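Local coordinates for protein Hpr(Ser) kinase (Coxiella burnetii, PDB 3TQF) that probably phosphorylates the phosphocarrier protein HPr at the expense of ATP and removes that phosphate again, as a bifunctional kinase/phosphatase, at residues 5-10 and 18-23; 98-103 and 130-135. All blocks are in the same frame, centred on the assembly; numbering follows the deposited sequence.

Interaction 1: 5-10 and 18-23; sequences QTWHAN and GVLITG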
ATOM      1  N   GLN A   5     -21.741 -25.119 -14.323  1.00 65.02           N
ATOM      2  CA  GLN A   5     -21.724 -23.667 -14.449  1.00 62.25           C
ATOM      3  C   GLN A   5     -20.390 -23.041 -14.087  1.00 59.02           C
ATOM      4  O   GLN A   5     -19.879 -23.248 -12.989  1.00 57.56           O
ATOM      5  CB  GLN A   5     -22.802 -23.072 -13.543  1.00 61.40           C
ATOM      6  CG  GLN A   5     -24.157 -23.755 -13.647  1.00 64.60           C
ATOM      7  CD  GLN A   5     -24.771 -23.627 -15.020  1.00 67.38           C
ATOM      8  OE1 GLN A   5     -24.898 -22.529 -15.558  1.00 66.99           O
ATOM      9  NE2 GLN A   5     -25.160 -24.754 -15.596  1.00 71.17           N
ATOM     10  N   THR A   6     -19.843 -22.260 -15.013  1.00 58.24           N
ATOM     11  CA  THR A   6     -18.659 -21.452 -14.755  1.00 55.30           C
ATOM     12  C   THR A   6     -19.078 -20.008 -14.532  1.00 52.99           C
ATOM     13  O   THR A   6     -20.207 -19.631 -14.829  1.00 54.03           O
ATOM     14  CB  THR A   6     -17.671 -21.505 -15.930  1.00 56.28           C
ATOM     15  OG1 THR A   6     -18.329 -21.067 -17.123  1.00 58.34           O
ATOM     16  CG2 THR A   6     -17.149 -22.919 -16.132  1.00 58.56           C
ATOM     17  N   TRP A   7     -18.157 -19.202 -14.016  1.00 50.18           N
ATOM     18  CA  TRP A   7     -18.405 -17.787 -13.770  1.00 48.16           C
ATOM     19  C   TRP A   7     -17.083 -17.036 -13.869  1.00 46.26           C
ATOM     20  O   TRP A   7     -16.096 -17.445 -13.269  1.00 45.20           O
ATOM     21  CB  TRP A   7     -19.024 -17.616 -12.386  1.00 46.84           C
ATOM     22  CG  TRP A   7     -19.411 -16.221 -12.031  1.00 45.34           C
ATOM     23  CD1 TRP A   7     -18.593 -15.251 -11.549  1.00 43.41           C
ATOM     24  CD2 TRP A   7     -20.719 -15.644 -12.101  1.00 46.27           C
ATOM     25  NE1 TRP A   7     -19.305 -14.098 -11.322  1.00 43.17           N
ATOM     26  CE2 TRP A   7     -20.615 -14.314 -11.653  1.00 45.00           C
ATOM     27  CE3 TRP A   7     -21.965 -16.120 -12.507  1.00 48.46           C
ATOM     28  CZ2 TRP A   7     -21.708 -13.452 -11.603  1.00 45.63           C
ATOM     29  CZ3 TRP A   7     -23.048 -15.266 -12.455  1.00 49.40           C
ATOM     30  CH2 TRP A   7     -22.912 -13.947 -12.007  1.00 47.89           C
ATOM     31  N   HIS A   8     -17.066 -15.947 -14.634  1.00 46.15           N
ATOM     32  CA  HIS A   8     -15.838 -15.185 -14.854  1.00 44.96           C
ATOM     33  C   HIS A   8     -15.630 -14.145 -13.750  1.00 42.38           C
ATOM     34  O   HIS A   8     -16.267 -13.095 -13.736  1.00 42.27           O
ATOM     35  CB  HIS A   8     -15.846 -14.529 -16.243  1.00 46.68           C
ATOM     36  CG  HIS A   8     -14.649 -13.671 -16.511  1.00 46.14           C
ATOM     37  ND1 HIS A   8     -13.402 -13.956 -16.002  1.00 45.39           N
ATOM     38  CD2 HIS A   8     -14.508 -12.536 -17.232  1.00 47.11           C
ATOM     39  CE1 HIS A   8     -12.547 -13.028 -16.392  1.00 45.55           C
ATOM     40  NE2 HIS A   8     -13.192 -12.157 -17.143  1.00 46.32           N
ATOM     41  N   ALA A   9     -14.727 -14.449 -12.827  1.00 40.66           N
ATOM     42  CA  ALA A   9     -14.404 -13.543 -11.733  1.00 38.61           C
ATOM     43  C   ALA A   9     -13.279 -14.127 -10.885  1.00 37.49           C
ATOM     44  O   ALA A   9     -12.894 -15.281 -11.067  1.00 38.32           O
ATOM     45  CB  ALA A   9     -15.638 -13.293 -10.868  1.00 38.12           C
ATOM     46  N   ASN A  10     -12.748 -13.321  -9.971  1.00 35.79           N
ATOM     47  CA  ASN A  10     -11.850 -13.826  -8.940  1.00 34.99           C
ATOM     48  C   ASN A  10     -12.682 -14.110  -7.703  1.00 34.35           C
ATOM     49  O   ASN A  10     -13.647 -13.403  -7.435  1.00 34.08           O
ATOM     50  CB  ASN A  10     -10.747 -12.820  -8.618  1.00 34.17           C
ATOM     51  CG  ASN A  10      -9.905 -12.464  -9.830  1.00 35.00           C
ATOM     52  OD1 ASN A  10      -9.883 -13.188 -10.821  1.00 36.83           O
ATOM     53  ND2 ASN A  10      -9.211 -11.335  -9.753  1.00 35.08           N
ATOM     54  N   GLY A  18     -17.159 -15.229   1.267  1.00 36.19           N
ATOM     55  CA  GLY A  18     -16.790 -15.521  -0.113  1.00 35.58           C
ATOM     56  C   GLY A  18     -17.155 -14.352  -1.008  1.00 34.36           C
ATOM     57  O   GLY A  18     -18.330 -14.045  -1.181  1.00 34.57           O
ATOM     58  N   VAL A  19     -16.136 -13.708  -1.570  1.00 33.30           N
ATOM     59  CA  VAL A  19     -16.295 -12.468  -2.321  1.00 32.57           C
ATOM     60  C   VAL A  19     -15.846 -12.654  -3.767  1.00 32.72           C
ATOM     61  O   VAL A  19     -14.714 -13.060  -4.019  1.00 32.36           O
ATOM     62  CB  VAL A  19     -15.460 -11.341  -1.688  1.00 31.66           C
ATOM     63  CG1 VAL A  19     -15.602 -10.046  -2.487  1.00 31.19           C
ATOM     64  CG2 VAL A  19     -15.864 -11.141  -0.221  1.00 31.62           C
ATOM     65  N   LEU A  20     -16.749 -12.360  -4.704  1.00 33.42           N
ATOM     66  CA  LEU A  20     -16.456 -12.394  -6.137  1.00 33.80           C
ATOM     67  C   LEU A  20     -16.006 -11.010  -6.602  1.00 33.29           C
ATOM     68  O   LEU A  20     -16.699 -10.031  -6.351  1.00 33.57           O
ATOM     69  CB  LEU A  20     -17.712 -12.791  -6.919  1.00 35.21           C
ATOM     70  CG  LEU A  20     -18.345 -14.156  -6.635  1.00 36.06           C
ATOM     71  CD1 LEU A  20     -19.693 -14.271  -7.320  1.00 36.94           C
ATOM     72  CD2 LEU A  20     -17.430 -15.269  -7.091  1.00 36.23           C
ATOM     73  N   ILE A  21     -14.862 -10.925  -7.279  1.00 33.12           N
ATOM     74  CA  ILE A  21     -14.363  -9.645  -7.810  1.00 32.89           C
ATOM     75  C   ILE A  21     -14.393  -9.617  -9.338  1.00 34.01           C
ATOM     76  O   ILE A  21     -13.869 -10.512  -9.995  1.00 34.26           O
ATOM     77  CB  ILE A  21     -12.927  -9.351  -7.380  1.00 32.08           C
ATOM     78  CG1 ILE A  21     -12.769  -9.456  -5.860  1.00 31.54           C
ATOM     79  CG2 ILE A  21     -12.539  -7.964  -7.833  1.00 32.17           C
ATOM     80  CD1 ILE A  21     -13.193  -8.224  -5.129  1.00 31.89           C
ATOM     81  N   THR A  22     -14.981  -8.551  -9.878  1.00 34.88           N
ATOM     82  CA  THR A  22     -15.225  -8.392 -11.307  1.00 36.49           C
ATOM     83  C   THR A  22     -14.784  -6.999 -11.761  1.00 37.04           C
ATOM     84  O   THR A  22     -14.637  -6.093 -10.942  1.00 36.33           O
ATOM     85  CB  THR A  22     -16.734  -8.621 -11.607  1.00 37.82           C
ATOM     86  OG1 THR A  22     -16.913  -9.918 -12.190  1.00 38.90           O
ATOM     87  CG2 THR A  22     -17.303  -7.571 -12.553  1.00 39.81           C
ATOM     88  N   GLY A  23     -14.564  -6.836 -13.061  1.00 38.63           N
ATOM     89  CA  GLY A  23     -14.199  -5.535 -13.620  1.00 39.76           C
ATOM     90  C   GLY A  23     -13.608  -5.642 -15.012  1.00 41.60           C
ATOM     91  O   GLY A  23     -13.398  -6.744 -15.523  1.00 41.83           O
TER
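N10 and I21 form an antiparallel hydrogen-bonded pair that starts the pairing of strands 10-14 and 17-23, a buried contact near the centre of the folded subunit. N10 N donates to I21 O (3.0 Å) in the carbonyl plane, and I21 N returns a bond to N10 O at 2.8 Å, nearly straight at 166°. The same N10 O takes a CA-H...O contact from L20 CA at 3.3 Å. Before this pair the chain swings off: residues 7-10 run almost perpendicular to 19-22, and 5-8 pairs with strand 48-53 instead. A9 lies at the bend, its methyl CB 3.4 Å from I21 O and 3.8 Å from T22 OG1. The same methyl lies in plane at the edge of the W7 indole. With CG anti to the backbone N (chi1 -176°), W7 reaches L20, whose side chain crosses it at about a right angle; CD1 of L20 comes obliquely to NE1 of W7 at 4.0 Å. I49, I123 and L51 continue this apolar cluster. The CB atoms of N10 and I21 lie side by side on one face of the sheet, 4.3 Å apart. D47 N bonds to the side-chain OD1 of N10, and the N10 side chain lies about 5 Å from a bound phosphate ion, probably from the crystallisation liquor; H8 ND1 bonds to D47 O. Strand 17-23 runs into G23, whose carbonyl O bonds to K29 NZ, consistent with the strand-loop-helix of a Walker A P-loop, as in other HPr kinases.

Interaction 2: 98-103 and 130-135; sequences SISLVK and KILFPI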
ATOM      1  N   SER A  98     -20.673  -9.987  -4.137  1.00 34.00           N
ATOM      2  CA  SER A  98     -20.098  -9.769  -5.453  1.00 33.96           C
ATOM      3  C   SER A  98     -19.725  -8.299  -5.572  1.00 33.53           C
ATOM      4  O   SER A  98     -20.596  -7.444  -5.537  1.00 34.77           O
ATOM      5  CB  SER A  98     -21.118 -10.144  -6.523  1.00 35.66           C
ATOM      6  OG  SER A  98     -20.771  -9.601  -7.785  1.00 36.64           O
ATOM      7  N   ILE A  99     -18.437  -8.004  -5.692  1.00 32.36           N
ATOM      8  CA  ILE A  99     -17.983  -6.629  -5.880  1.00 32.21           C
ATOM      9  C   ILE A  99     -17.584  -6.417  -7.331  1.00 32.95           C
ATOM     10  O   ILE A  99     -16.828  -7.199  -7.899  1.00 32.41           O
ATOM     11  CB  ILE A  99     -16.793  -6.277  -4.971  1.00 31.07           C
ATOM     12  CG1 ILE A  99     -17.184  -6.408  -3.499  1.00 30.41           C
ATOM     13  CG2 ILE A  99     -16.309  -4.860  -5.250  1.00 31.10           C
ATOM     14  CD1 ILE A  99     -16.018  -6.273  -2.558  1.00 29.59           C
ATOM     15  N   SER A 100     -18.105  -5.348  -7.919  1.00 34.51           N
ATOM     16  CA  SER A 100     -17.838  -4.996  -9.303  1.00 35.79           C
ATOM     17  C   SER A 100     -17.050  -3.692  -9.324  1.00 36.08           C
ATOM     18  O   SER A 100     -17.597  -2.636  -9.012  1.00 36.92           O
ATOM     19  CB  SER A 100     -19.156  -4.842 -10.059  1.00 37.70           C
ATOM     20  OG  SER A 100     -18.928  -4.635 -11.436  1.00 39.54           O
ATOM     21  N   LEU A 101     -15.766  -3.778  -9.677  1.00 35.67           N
ATOM     22  CA  LEU A 101     -14.877  -2.617  -9.695  1.00 36.05           C
ATOM     23  C   LEU A 101     -15.151  -1.790 -10.932  1.00 38.58           C
ATOM     24  O   LEU A 101     -15.013  -2.285 -12.043  1.00 39.53           O
ATOM     25  CB  LEU A 101     -13.414  -3.056  -9.696  1.00 35.01           C
ATOM     26  CG  LEU A 101     -12.919  -3.880  -8.504  1.00 32.71           C
ATOM     27  CD1 LEU A 101     -11.501  -4.340  -8.759  1.00 31.39           C
ATOM     28  CD2 LEU A 101     -13.005  -3.087  -7.208  1.00 31.72           C
ATOM     29  N   VAL A 102     -15.531  -0.532 -10.731  1.00 40.33           N
ATOM     30  CA  VAL A 102     -15.968   0.345 -11.812  1.00 43.31           C
ATOM     31  C   VAL A 102     -15.090   1.582 -11.882  1.00 44.91           C
ATOM     32  O   VAL A 102     -14.641   2.084 -10.855  1.00 44.24           O
ATOM     33  CB  VAL A 102     -17.424   0.794 -11.592  1.00 44.66           C
ATOM     34  CG1 VAL A 102     -17.869   1.759 -12.686  1.00 47.62           C
ATOM     35  CG2 VAL A 102     -18.343  -0.415 -11.534  1.00 43.95           C
ATOM     36  N   LYS A 103     -14.849   2.071 -13.097  1.00 47.63           N
ATOM     37  CA  LYS A 103     -14.090   3.301 -13.295  1.00 49.76           C
ATOM     38  C   LYS A 103     -14.976   4.455 -12.839  1.00 51.84           C
ATOM     39  O   LYS A 103     -16.154   4.501 -13.194  1.00 53.44           O
ATOM     40  CB  LYS A 103     -13.714   3.493 -14.767  1.00 52.27           C
ATOM     41  CG  LYS A 103     -12.938   2.332 -15.408  1.00 51.72           C
ATOM     42  CD  LYS A 103     -11.429   2.516 -15.346  1.00 51.93           C
ATOM     43  CE  LYS A 103     -10.722   1.512 -16.255  1.00 52.12           C
ATOM     44  NZ  LYS A 103     -10.843   1.864 -17.700  1.00 55.09           N
ATOM     45  N   LYS A 130     -24.588  -7.129  -4.440  1.00 38.34           N
ATOM     46  CA  LYS A 130     -23.572  -6.652  -5.369  1.00 37.70           C
ATOM     47  C   LYS A 130     -23.269  -5.190  -5.095  1.00 37.71           C
ATOM     48  O   LYS A 130     -24.182  -4.379  -5.002  1.00 39.24           O
ATOM     49  CB  LYS A 130     -24.066  -6.811  -6.806  1.00 39.36           C
ATOM     50  CG  LYS A 130     -23.006  -6.616  -7.868  1.00 39.25           C
ATOM     51  CD  LYS A 130     -23.645  -6.268  -9.203  1.00 42.49           C
ATOM     52  CE  LYS A 130     -22.735  -6.592 -10.379  1.00 43.40           C
ATOM     53  NZ  LYS A 130     -23.520  -6.871 -11.623  1.00 46.80           N
ATOM     54  N   ILE A 131     -21.989  -4.860  -4.968  1.00 36.36           N
ATOM     55  CA  ILE A 131     -21.572  -3.483  -4.754  1.00 36.74           C
ATOM     56  C   ILE A 131     -20.833  -2.996  -5.984  1.00 37.08           C
ATOM     57  O   ILE A 131     -20.004  -3.706  -6.527  1.00 36.07           O
ATOM     58  CB  ILE A 131     -20.649  -3.356  -3.523  1.00 35.40           C
ATOM     59  CG1 ILE A 131     -21.373  -3.843  -2.263  1.00 35.40           C
ATOM     60  CG2 ILE A 131     -20.184  -1.911  -3.348  1.00 35.74           C
ATOM     61  CD1 ILE A 131     -20.551  -3.743  -1.003  1.00 34.27           C
ATOM     62  N   LEU A 132     -21.159  -1.792  -6.431  1.00 39.10           N
ATOM     63  CA  LEU A 132     -20.388  -1.114  -7.466  1.00 39.97           C
ATOM     64  C   LEU A 132     -19.368  -0.231  -6.765  1.00 39.54           C
ATOM     65  O   LEU A 132     -19.741   0.723  -6.094  1.00 40.48           O
ATOM     66  CB  LEU A 132     -21.298  -0.258  -8.361  1.00 42.69           C
ATOM     67  CG  LEU A 132     -22.445  -0.950  -9.110  1.00 43.98           C
ATOM     68  CD1 LEU A 132     -23.081   0.025 -10.076  1.00 47.15           C
ATOM     69  CD2 LEU A 132     -21.991  -2.186  -9.858  1.00 42.99           C
ATOM     70  N   PHE A 133     -18.086  -0.556  -6.900  1.00 38.68           N
ATOM     71  CA  PHE A 133     -17.038   0.188  -6.208  1.00 38.50           C
ATOM     72  C   PHE A 133     -16.162   0.981  -7.168  1.00 39.91           C
ATOM     73  O   PHE A 133     -15.576   0.407  -8.076  1.00 39.42           O
ATOM     74  CB  PHE A 133     -16.161  -0.746  -5.378  1.00 36.43           C
ATOM     75  CG  PHE A 133     -15.285  -0.017  -4.404  1.00 36.22           C
ATOM     76  CD1 PHE A 133     -13.964   0.253  -4.703  1.00 35.67           C
ATOM     77  CD2 PHE A 133     -15.801   0.438  -3.204  1.00 36.60           C
ATOM     78  CE1 PHE A 133     -13.167   0.938  -3.817  1.00 36.03           C
ATOM     79  CE2 PHE A 133     -15.008   1.128  -2.312  1.00 36.89           C
ATOM     80  CZ  PHE A 133     -13.689   1.378  -2.619  1.00 36.78           C
ATOM     81  N   PRO A 134     -16.055   2.307  -6.951  1.00 42.15           N
ATOM     82  CA  PRO A 134     -15.228   3.151  -7.801  1.00 44.03           C
ATOM     83  C   PRO A 134     -13.746   2.924  -7.552  1.00 43.41           C
ATOM     84  O   PRO A 134     -13.308   2.935  -6.404  1.00 42.46           O
ATOM     85  CB  PRO A 134     -15.622   4.561  -7.378  1.00 46.13           C
ATOM     86  CG  PRO A 134     -16.029   4.423  -5.976  1.00 44.95           C
ATOM     87  CD  PRO A 134     -16.659   3.077  -5.849  1.00 42.84           C
ATOM     88  N   ILE A 135     -12.986   2.727  -8.625  1.00 44.56           N
ATOM     89  CA  ILE A 135     -11.565   2.425  -8.518  1.00 44.33           C
ATOM     90  C   ILE A 135     -10.714   3.651  -8.841  1.00 46.76           C
ATOM     91  O   ILE A 135     -10.656   4.090  -9.986  1.00 48.99           O
ATOM     92  CB  ILE A 135     -11.173   1.238  -9.433  1.00 43.62           C
ATOM     93  CG1 ILE A 135      -9.697   0.876  -9.250  1.00 43.22           C
ATOM     94  CG2 ILE A 135     -11.462   1.551 -10.898  1.00 45.60           C
ATOM     95  CD1 ILE A 135      -9.373  -0.570  -9.641  1.00 42.09           C
TER
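S98 pairs with K130 within the parallel pairing of strands 92-102 and 126-134; the axes of 98-102 and 130-134 approach to 4.6 Å, with directions 29° apart. S98 O accepts I131 N at 3.0 Å, while its OG lies 3.7 Å from CG of K130. With CG anti to the backbone N (chi1 -168°), the extended lysine rises off the sheet beside S100, its CE 4.0 Å from S100 CB; E121 takes a weak hydrogen bond from S98 OG and forms a long, weak ion pair with K130 NZ. I99 turns to the other face, where its CG2 meets F133 CB at 4.1 Å and the two side chains run side by side, pointing the same way. L148 of helix 141-165 packs on I99 and I131. S100 N bonds almost straight to I131 O, and S100 O receives F133 N; S100 thus bonds to the two neighbours of its opposite number L132, the pattern of a parallel sheet, here within the mixed sheet of the HPr kinase C-terminal domain. On the face of S98 and K130, the CB of S100 also meets CD2 of L132, 3.9 Å away. L101 places CD2 obliquely by the F133 ring, one face of which carries CD of P134, offset toward the rim; G74 of a second subunit packs on F133 and P134. V102 N bonds to F133 O at 2.8 Å, and V102 CG2 lies by L132 CB, with M107 packing against V102, L132 and P134. V102 O then takes I135 N. Past the strand end, K103 CA rests against CG2 of I135 (4.0 Å), and K103 NZ forms a long, weak ion pair with E24.

Strands 17-23 and 92-102 are neighbours in one sheet, joining the two contacts: probable hydrogen bonds link L20 O to I99 N and T22 O to L101 N, and T22 CG2 packs on S100 OG. Interaction 1 is the more buried but the smaller, with a single antiparallel bridge and an apolar cluster around a bend. Interaction 2 is larger and only partly buried, with five parallel bridges; its sheet face of I99, I131 and F133 lies against helix 141-165, while K130 and K103 bring charged ends. Interaction 1 leads into the probable P-loop, which L101 of interaction 2 touches; only interaction 2 is touched by a second subunit.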